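Local coordinates for protein 1-deoxy-D-xylulose 5-phosphate reductoisomerase (Moraxella catarrhalis, PDB 4ZQG) that catalyses the magnesium- and NADPH-dependent rearrangement and reduction of 1-deoxy-D-xylulose 5-phosphate to 2-C-methyl-D-erythritol 4-phosphate, and is inhibited by fosmidomycin, at residues Thr15-Asp20 against Arg43-Leu47; Pro56-Ser62 against Thr80-Gly85. One frame throughout, in Å; residues are numbered along the deposited sequence.

How the interactions relate
Both contacts belong to the dinucleotide-binding Rossmann domain, on the same side of the chain's centre, with their own centres 13 Å apart. They follow in series along the chain: interaction 1 pairs the start of helix 17-26 with the start of helix 44-54, and that helix leads into strand 58-61, which interaction 2 pairs with strand 81-84. Leu47 bridges them, its CD2 lying 3.7 Å from Cys60 O. Interaction 2 forms the outer end of the seven-stranded parallel sheet, strand 81-84 being outermost within this chain. Interaction 1 shapes the cofactor site where helices 17-26 and 44-54 begin, beside the adenosine ribose and pyrophosphate of NAD.

Interaction 1: residues Thr15-Asp20 against Arg43-Leu47; sequences TGSIGD and RVDKL. With NAD (nicotinamide-adenine-dinucleotide), chain C.
Lys46 carries the ionic part of the contact: its NZ makes a salt bridge to Asp20, meeting the syn lone pair of OD2 at 2.7 Å. The same ammonium gives a hydrogen bond of 2.9 Å to Thr15 O, approaching from above the carbonyl plane, 35° out of it. With CG anti to the backbone N (chi1 -168°) and the chain fully extended beyond, Lys46 runs alongside Thr15 and ties the loop to the first turn of helix 17-26. Arg43 adds a second cationic group: Thr15 O lies over one face of its guanidinium, offset toward the rim, 3.6 Å from NH1. Apolar packing is slight, chiefly Thr15 CG2 against Leu47.

Gly16 and Gly19 belong to the glycine-rich motif of a Rossmann fold, which passes from the loop into the first turn of helix 17-26. Gly16 occupies the N-cap position of this helix, whose start faces the cofactor pyrophosphate. Ser17 N donates to NAD O2A and Ile18 N to NAD O2N, each at 3.0 Å and nearly straight, so successive amides hold the two phosphates. Water 1 accepts from Arg43 NE at 3.0 Å and hydrogen-bonds NAD O2B, 2.8 Å away, which puts Arg43 probably near where the 2'-phosphate of NADPH would lie. On the same ribose, Thr15 OG1 is hydrogen-bonded to NAD O3B at 2.7 Å, either hydroxyl being a possible donor.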
ATOM      1  N   THR A  15       3.772 -16.580 -26.459  1.00 50.53           N
ATOM      2  CA  THR A  15       4.915 -17.495 -26.393  1.00 51.66           C
ATOM      3  C   THR A  15       6.047 -16.955 -25.593  1.00 51.18           C
ATOM      4  O   THR A  15       6.965 -17.674 -25.305  1.00 51.69           O
ATOM      5  CB  THR A  15       5.492 -17.829 -27.795  1.00 53.07           C
ATOM      6  OG1 THR A  15       5.765 -16.620 -28.534  1.00 54.38           O
ATOM      7  CG2 THR A  15       4.507 -18.678 -28.578  1.00 53.36           C
ATOM      8  N   GLY A  16       6.001 -15.685 -25.233  1.00 52.04           N
ATOM      9  CA  GLY A  16       7.096 -15.099 -24.477  1.00 52.52           C
ATOM     10  C   GLY A  16       6.929 -15.256 -22.973  1.00 52.94           C
ATOM     11  O   GLY A  16       6.072 -16.011 -22.484  1.00 53.22           O
ATOM     12  N   SER A  17       7.744 -14.505 -22.243  1.00 53.51           N
ATOM     13  CA  SER A  17       7.831 -14.601 -20.791  1.00 53.97           C
ATOM     14  C   SER A  17       6.480 -14.264 -20.140  1.00 51.24           C
ATOM     15  O   SER A  17       5.914 -15.035 -19.353  1.00 48.53           O
ATOM     16  CB  SER A  17       8.896 -13.607 -20.343  1.00 55.83           C
ATOM     17  OG  SER A  17       9.402 -13.969 -19.100  1.00 61.64           O
ATOM     18  N   ILE A  18       5.948 -13.113 -20.550  1.00 49.96           N
ATOM     19  CA  ILE A  18       4.683 -12.627 -20.070  1.00 49.87           C
ATOM     20  C   ILE A  18       3.613 -13.674 -20.415  1.00 49.70           C
ATOM     21  O   ILE A  18       2.784 -14.050 -19.579  1.00 50.68           O
ATOM     22  CB  ILE A  18       4.389 -11.200 -20.643  1.00 49.59           C
ATOM     23  CG1 ILE A  18       5.307 -10.182 -20.028  1.00 50.44           C
ATOM     24  CG2 ILE A  18       2.962 -10.782 -20.405  1.00 49.10           C
ATOM     25  CD1 ILE A  18       5.099  -9.937 -18.534  1.00 51.69           C
ATOM     26  N   GLY A  19       3.646 -14.164 -21.638  1.00 49.85           N
ATOM     27  CA  GLY A  19       2.691 -15.172 -22.064  1.00 49.76           C
ATOM     28  C   GLY A  19       2.727 -16.418 -21.236  1.00 49.87           C
ATOM     29  O   GLY A  19       1.688 -16.924 -20.848  1.00 48.90           O
ATOM     30  N   ASP A  20       3.926 -16.925 -20.959  1.00 51.27           N
ATOM     31  CA  ASP A  20       4.060 -18.055 -20.035  1.00 52.82           C
ATOM     32  C   ASP A  20       3.333 -17.825 -18.707  1.00 52.15           C
ATOM     33  O   ASP A  20       2.588 -18.707 -18.266  1.00 53.20           O
ATOM     34  CB  ASP A  20       5.530 -18.357 -19.744  1.00 55.89           C
ATOM     35  CG  ASP A  20       6.256 -19.029 -20.899  1.00 59.15           C
ATOM     36  OD1 ASP A  20       7.489 -19.123 -20.795  1.00 63.82           O
ATOM     37  OD2 ASP A  20       5.644 -19.474 -21.901  1.00 61.64           O
ATOM     38  N   ARG A  43       8.285 -18.803 -32.598  1.00 75.98           N
ATOM     39  CA  ARG A  43       8.348 -20.135 -32.015  1.00 74.95           C
ATOM     40  C   ARG A  43       7.113 -20.931 -32.412  1.00 72.53           C
ATOM     41  O   ARG A  43       6.163 -21.118 -31.621  1.00 71.44           O
ATOM     42  CB  ARG A  43       8.529 -20.048 -30.495  1.00 78.27           C
ATOM     43  CG  ARG A  43       9.982 -19.907 -30.051  1.00 80.57           C
ATOM     44  CD  ARG A  43      10.095 -19.255 -28.691  1.00 81.77           C
ATOM     45  NE  ARG A  43       9.825 -17.820 -28.796  1.00 87.22           N
ATOM     46  CZ  ARG A  43       9.956 -16.941 -27.795  1.00 91.12           C
ATOM     47  NH1 ARG A  43      10.350 -17.357 -26.591  1.00 89.65           N
ATOM     48  NH2 ARG A  43       9.685 -15.640 -27.993  1.00 87.62           N
ATOM     49  N   VAL A  44       7.164 -21.422 -33.650  1.00 68.02           N
ATOM     50  CA  VAL A  44       6.034 -22.048 -34.297  1.00 65.69           C
ATOM     51  C   VAL A  44       5.574 -23.309 -33.547  1.00 62.38           C
ATOM     52  O   VAL A  44       4.376 -23.515 -33.333  1.00 59.85           O
ATOM     53  CB  VAL A  44       6.394 -22.402 -35.753  1.00 69.68           C
ATOM     54  CG1 VAL A  44       5.243 -23.103 -36.463  1.00 71.49           C
ATOM     55  CG2 VAL A  44       6.767 -21.155 -36.530  1.00 70.71           C
ATOM     56  N   ASP A  45       6.526 -24.158 -33.169  0.50 61.02           N
ATOM     57  CA  ASP A  45       6.199 -25.366 -32.427  0.50 60.20           C
ATOM     58  C   ASP A  45       5.525 -25.082 -31.070  0.50 59.52           C
ATOM     59  O   ASP A  45       4.591 -25.790 -30.681  0.50 58.29           O
ATOM     60  CB  ASP A  45       7.446 -26.214 -32.248  0.50 61.02           C
ATOM     61  CG  ASP A  45       7.930 -26.838 -33.561  0.50 62.41           C
ATOM     62  OD1 ASP A  45       7.207 -26.799 -34.599  0.50 61.92           O
ATOM     63  OD2 ASP A  45       9.048 -27.393 -33.526  0.50 63.30           O
ATOM     64  N   LYS A  46       5.965 -24.026 -30.368  1.00 59.09           N
ATOM     65  CA  LYS A  46       5.403 -23.703 -29.088  1.00 57.63           C
ATOM     66  C   LYS A  46       3.995 -23.193 -29.273  1.00 56.20           C
ATOM     67  O   LYS A  46       3.051 -23.654 -28.626  1.00 56.43           O
ATOM     68  CB  LYS A  46       6.262 -22.719 -28.351  1.00 58.55           C
ATOM     69  CG  LYS A  46       5.842 -22.606 -26.903  1.00 59.42           C
ATOM     70  CD  LYS A  46       6.621 -21.510 -26.201  1.00 59.44           C
ATOM     71  CE  LYS A  46       6.165 -21.380 -24.771  1.00 57.91           C
ATOM     72  NZ  LYS A  46       6.966 -20.313 -24.159  1.00 57.65           N
ATOM     73  N   LEU A  47       3.829 -22.309 -30.229  1.00 55.40           N
ATOM     74  CA  LEU A  47       2.478 -21.905 -30.609  1.00 55.46           C
ATOM     75  C   LEU A  47       1.577 -23.104 -30.992  1.00 55.41           C
ATOM     76  O   LEU A  47       0.459 -23.229 -30.499  1.00 55.74           O
ATOM     77  CB  LEU A  47       2.533 -20.909 -31.742  1.00 55.48           C
ATOM     78  CG  LEU A  47       1.224 -20.200 -31.972  1.00 56.45           C
ATOM     79  CD1 LEU A  47       0.642 -19.544 -30.707  1.00 55.96           C
ATOM     80  CD2 LEU A  47       1.501 -19.164 -33.037  1.00 57.72           C
TER
HETATM   81  PA  NAD C 501       9.528 -11.789 -24.950  1.00 62.32           P
HETATM   82  O1A NAD C 501      10.675 -11.326 -25.781  1.00 61.38           O
HETATM   83  O2A NAD C 501       9.698 -12.891 -23.925  1.00 63.15           O
HETATM   84  O5B NAD C 501       8.223 -12.112 -25.848  1.00 62.55           O
HETATM   85  C5B NAD C 501       7.685 -11.223 -26.814  1.00 63.69           C
HETATM   86  C4B NAD C 501       6.431 -11.818 -27.475  1.00 65.55           C
HETATM   87  O4B NAD C 501       6.076 -10.952 -28.568  1.00 65.62           O
HETATM   88  C3B NAD C 501       6.641 -13.226 -28.050  1.00 66.06           C
HETATM   89  O3B NAD C 501       5.477 -14.045 -27.905  1.00 65.19           O
HETATM   90  C2B NAD C 501       6.915 -12.959 -29.522  1.00 66.67           C
HETATM   91  O2B NAD C 501       6.378 -13.958 -30.387  1.00 67.18           O
HETATM   92  C1B NAD C 501       6.235 -11.626 -29.814  1.00 67.13           C
HETATM   93  N9A NAD C 501       7.018 -10.817 -30.795  1.00 68.81           N
HETATM   94  C8A NAD C 501       8.335 -10.550 -30.724  1.00 69.50           C
HETATM   95  N7A NAD C 501       8.742  -9.800 -31.776  1.00 69.07           N
HETATM   96  C5A NAD C 501       7.680  -9.578 -32.549  1.00 68.03           C
HETATM   97  C6A NAD C 501       7.476  -8.854 -33.824  1.00 68.92           C
HETATM   98  N6A NAD C 501       8.524  -8.218 -34.439  1.00 70.26           N
HETATM   99  N1A NAD C 501       6.217  -8.873 -34.307  1.00 66.69           N
HETATM  100  C2A NAD C 501       5.195  -9.534 -33.686  1.00 67.37           C
HETATM  101  N3A NAD C 501       5.311 -10.223 -32.528  1.00 66.48           N
HETATM  102  C4A NAD C 501       6.532 -10.264 -31.921  1.00 68.19           C
HETATM  103  O3  NAD C 501       8.977 -10.456 -24.217  1.00 64.62           O
HETATM  104  PN  NAD C 501       8.551 -10.229 -22.679  1.00 60.55           P
HETATM  105  O1N NAD C 501       9.854 -10.169 -21.911  1.00 60.38           O
HETATM  106  O2N NAD C 501       7.401 -11.158 -22.371  1.00 58.61           O
HETATM  107  O5D NAD C 501       7.986  -8.735 -22.860  1.00 64.61           O
HETATM  108  C5D NAD C 501       6.668  -8.482 -23.351  1.00 65.61           C
HETATM  109  C4D NAD C 501       6.269  -7.033 -23.064  1.00 67.38           C
HETATM  110  O4D NAD C 501       5.872  -6.849 -21.703  1.00 69.58           O
HETATM  111  C3D NAD C 501       7.440  -6.097 -23.307  1.00 67.52           C
HETATM  112  O3D NAD C 501       6.907  -4.888 -23.835  1.00 65.20           O
HETATM  113  C2D NAD C 501       8.061  -5.910 -21.941  1.00 68.55           C
HETATM  114  O2D NAD C 501       8.804  -4.685 -21.867  1.00 68.81           O
HETATM  115  C1D NAD C 501       6.826  -5.994 -21.037  1.00 69.61           C
HETATM  116  N1N NAD C 501       7.145  -6.502 -19.694  1.00 70.35           N
HETATM  117  C2N NAD C 501       7.658  -7.746 -19.519  1.00 69.89           C
HETATM  118  C3N NAD C 501       7.994  -8.217 -18.233  1.00 69.06           C
HETATM  119  C7N NAD C 501       8.541  -9.601 -17.991  1.00 67.87           C
HETATM  120  O7N NAD C 501       8.542 -10.062 -16.864  1.00 65.08           O
HETATM  121  N7N NAD C 501       9.007 -10.326 -19.008  1.00 69.96           N
HETATM  122  C4N NAD C 501       7.783  -7.383 -17.146  1.00 64.65           C
HETATM  123  C5N NAD C 501       7.246  -6.139 -17.363  1.00 64.77           C
HETATM  124  C6N NAD C 501       6.933  -5.701 -18.638  1.00 66.65           C
HETATM  125  O   HOH W   1       8.292 -16.047 -30.624  1.00 58.47           O

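Interaction 2: residues Pro56-Ser62 against Thr80-Gly85; sequences PVKICTS and TIILSG
Thr80 OG1 lies in the plane of the flat Pro56 carbonyl group and donates to Pro56 O at 3.2 Å. Its CG2 also lies close to Pro56 O and touches Pro56 CG and the branches of Ile59; the Thr80 and Ile59 side chains cross at about a right angle. This fork follows from chi1 -47°, which sets OG1 beside the backbone N and CG2 anti to it. At the next carbonyl, Val57 O, the donor Ile81 N sits 2.9 Å away, tilted 28° from the plane.

From there the strands run parallel. Ile59 N reaches Ile81 O at 2.8 Å, almost in line with the C=O bond, and Ile59 O receives a weak bond from Leu83 N. Thr61 N then donates to Leu83 O, and Gly85 N ends the ladder on Thr61 O at 3.0 Å. The acceptor oxygens also take CA-H...O contacts: Leu83 O, for example, receives Cys60 CA as well as Thr61 N.

One face bears Lys58, Cys60, Ile81 and Leu83. Cys60 CB is 4.0 Å from Leu83 CB. Lys58 CD passes Leu83 CD1. Helix 85-93 packs on Cys60 and Leu83 there, and Lys58 NZ forms salt bridges to Glu91 and Asp95. Ile59 and Ile82 point to the other face, against helix 66-75, the crossover of this beta-alpha-beta unit, while strand 33-39 flanks strand 58-61 away from strand 81-84.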
ATOM      1  N   PRO A  56      -7.744 -22.819 -29.352  1.00 58.02           N
ATOM      2  CA  PRO A  56      -8.173 -21.464 -29.606  1.00 56.34           C
ATOM      3  C   PRO A  56      -8.909 -21.346 -30.921  1.00 56.93           C
ATOM      4  O   PRO A  56      -8.641 -22.109 -31.840  1.00 57.16           O
ATOM      5  CB  PRO A  56      -6.863 -20.714 -29.744  1.00 55.04           C
ATOM      6  CG  PRO A  56      -5.912 -21.700 -30.208  1.00 55.37           C
ATOM      7  CD  PRO A  56      -6.282 -22.932 -29.451  1.00 56.57           C
ATOM      8  N   VAL A  57      -9.801 -20.371 -31.017  1.00 56.04           N
ATOM      9  CA  VAL A  57     -10.489 -20.112 -32.255  1.00 56.15           C
ATOM     10  C   VAL A  57      -9.524 -19.597 -33.309  1.00 56.39           C
ATOM     11  O   VAL A  57      -9.636 -19.949 -34.444  1.00 57.69           O
ATOM     12  CB  VAL A  57     -11.692 -19.168 -32.041  1.00 55.99           C
ATOM     13  CG1 VAL A  57     -12.400 -18.885 -33.349  1.00 56.79           C
ATOM     14  CG2 VAL A  57     -12.659 -19.783 -31.042  1.00 56.31           C
ATOM     15  N   LYS A  58      -8.558 -18.772 -32.941  1.00 57.67           N
ATOM     16  CA  LYS A  58      -7.634 -18.186 -33.919  1.00 58.60           C
ATOM     17  C   LYS A  58      -6.256 -18.122 -33.346  1.00 56.54           C
ATOM     18  O   LYS A  58      -6.090 -17.945 -32.150  1.00 56.87           O
ATOM     19  CB  LYS A  58      -8.033 -16.738 -34.279  1.00 60.73           C
ATOM     20  CG  LYS A  58      -9.515 -16.489 -34.495  1.00 62.66           C
ATOM     21  CD  LYS A  58      -9.766 -15.156 -35.206  1.00 64.42           C
ATOM     22  CE  LYS A  58     -11.249 -14.999 -35.543  1.00 66.17           C
ATOM     23  NZ  LYS A  58     -11.592 -13.611 -35.915  1.00 66.29           N
ATOM     24  N   ILE A  59      -5.261 -18.223 -34.200  1.00 55.98           N
ATOM     25  CA  ILE A  59      -3.892 -17.913 -33.807  1.00 55.85           C
ATOM     26  C   ILE A  59      -3.250 -17.167 -34.962  1.00 56.30           C
ATOM     27  O   ILE A  59      -3.767 -17.197 -36.077  1.00 57.14           O
ATOM     28  CB  ILE A  59      -3.061 -19.157 -33.458  1.00 56.05           C
ATOM     29  CG1 ILE A  59      -2.868 -20.013 -34.723  1.00 58.87           C
ATOM     30  CG2 ILE A  59      -3.725 -19.917 -32.332  1.00 55.18           C
ATOM     31  CD1 ILE A  59      -2.311 -21.400 -34.458  1.00 60.04           C
ATOM     32  N   CYS A  60      -2.146 -16.483 -34.685  1.00 55.90           N
ATOM     33  CA  CYS A  60      -1.489 -15.637 -35.649  1.00 56.34           C
ATOM     34  C   CYS A  60      -0.028 -15.828 -35.468  1.00 56.77           C
ATOM     35  O   CYS A  60       0.430 -15.895 -34.329  1.00 58.17           O
ATOM     36  CB  CYS A  60      -1.832 -14.164 -35.371  1.00 56.07           C
ATOM     37  SG  CYS A  60      -1.033 -12.966 -36.466  1.00 55.68           S
ATOM     38  N   THR A  61       0.718 -15.877 -36.567  1.00 57.05           N
ATOM     39  CA  THR A  61       2.184 -15.967 -36.507  1.00 56.46           C
ATOM     40  C   THR A  61       2.804 -15.016 -37.503  1.00 57.41           C
ATOM     41  O   THR A  61       2.085 -14.231 -38.156  1.00 57.43           O
ATOM     42  CB  THR A  61       2.676 -17.412 -36.738  1.00 56.85           C
ATOM     43  OG1 THR A  61       4.097 -17.480 -36.624  1.00 56.74           O
ATOM     44  CG2 THR A  61       2.271 -17.915 -38.099  1.00 57.91           C
ATOM     45  N   SER A  62       4.131 -15.073 -37.630  1.00 58.44           N
ATOM     46  CA  SER A  62       4.826 -14.286 -38.651  1.00 60.20           C
ATOM     47  C   SER A  62       4.485 -14.758 -40.050  1.00 63.36           C
ATOM     48  O   SER A  62       4.103 -15.906 -40.228  1.00 63.13           O
ATOM     49  CB  SER A  62       6.343 -14.341 -38.451  1.00 61.07           C
ATOM     50  OG  SER A  62       6.947 -15.518 -38.948  1.00 61.06           O
ATOM     51  N   THR A  80      -8.772 -24.637 -35.551  1.00 70.75           N
ATOM     52  CA  THR A  80      -8.179 -23.317 -35.380  1.00 68.49           C
ATOM     53  C   THR A  80      -7.913 -22.538 -36.676  1.00 65.91           C
ATOM     54  O   THR A  80      -7.204 -23.016 -37.555  1.00 63.80           O
ATOM     55  CB  THR A  80      -6.823 -23.467 -34.634  1.00 70.07           C
ATOM     56  OG1 THR A  80      -6.980 -24.329 -33.488  1.00 73.42           O
ATOM     57  CG2 THR A  80      -6.304 -22.133 -34.166  1.00 69.07           C
ATOM     58  N   ILE A  81      -8.456 -21.314 -36.756  1.00 63.13           N
ATOM     59  CA  ILE A  81      -8.118 -20.365 -37.831  1.00 61.17           C
ATOM     60  C   ILE A  81      -6.705 -19.795 -37.660  1.00 61.50           C
ATOM     61  O   ILE A  81      -6.345 -19.328 -36.569  1.00 62.59           O
ATOM     62  CB  ILE A  81      -9.099 -19.182 -37.887  1.00 59.31           C
ATOM     63  CG1 ILE A  81     -10.524 -19.645 -38.183  1.00 59.02           C
ATOM     64  CG2 ILE A  81      -8.611 -18.164 -38.907  1.00 59.08           C
ATOM     65  CD1 ILE A  81     -11.611 -18.798 -37.573  1.00 58.92           C
ATOM     66  N   ILE A  82      -5.915 -19.799 -38.726  1.00 61.78           N
ATOM     67  CA  ILE A  82      -4.557 -19.285 -38.652  1.00 62.08           C
ATOM     68  C   ILE A  82      -4.541 -17.962 -39.369  1.00 63.00           C
ATOM     69  O   ILE A  82      -5.242 -17.808 -40.373  1.00 63.92           O
ATOM     70  CB  ILE A  82      -3.539 -20.194 -39.327  1.00 62.73           C
ATOM     71  CG1 ILE A  82      -3.568 -21.573 -38.683  1.00 64.34           C
ATOM     72  CG2 ILE A  82      -2.143 -19.627 -39.200  1.00 62.29           C
ATOM     73  CD1 ILE A  82      -4.666 -22.470 -39.213  1.00 65.64           C
ATOM     74  N   LEU A  83      -3.749 -17.021 -38.831  1.00 61.19           N
ATOM     75  CA  LEU A  83      -3.635 -15.664 -39.329  1.00 59.92           C
ATOM     76  C   LEU A  83      -2.160 -15.324 -39.405  1.00 60.08           C
ATOM     77  O   LEU A  83      -1.340 -16.021 -38.830  1.00 60.52           O
ATOM     78  CB  LEU A  83      -4.355 -14.712 -38.393  1.00 58.60           C
ATOM     79  CG  LEU A  83      -5.839 -14.933 -38.142  1.00 59.21           C
ATOM     80  CD1 LEU A  83      -6.400 -13.834 -37.248  1.00 59.05           C
ATOM     81  CD2 LEU A  83      -6.627 -14.951 -39.443  1.00 60.32           C
ATOM     82  N   SER A  84      -1.794 -14.262 -40.101  1.00 61.85           N
ATOM     83  CA  SER A  84      -0.394 -13.841 -40.078  1.00 63.34           C
ATOM     84  C   SER A  84      -0.206 -12.350 -40.066  1.00 62.61           C
ATOM     85  O   SER A  84      -1.109 -11.621 -40.389  1.00 63.17           O
ATOM     86  CB  SER A  84       0.344 -14.417 -41.277  1.00 64.64           C
ATOM     87  OG  SER A  84      -0.077 -13.807 -42.472  1.00 65.55           O
ATOM     88  N   GLY A  85       0.994 -11.916 -39.719  1.00 63.41           N
ATOM     89  CA  GLY A  85       1.351 -10.484 -39.679  1.00 64.27           C
ATOM     90  C   GLY A  85       0.472  -9.528 -38.897  1.00 65.16           C
ATOM     91  O   GLY A  85      -0.415  -9.910 -38.136  1.00 65.06           O
TER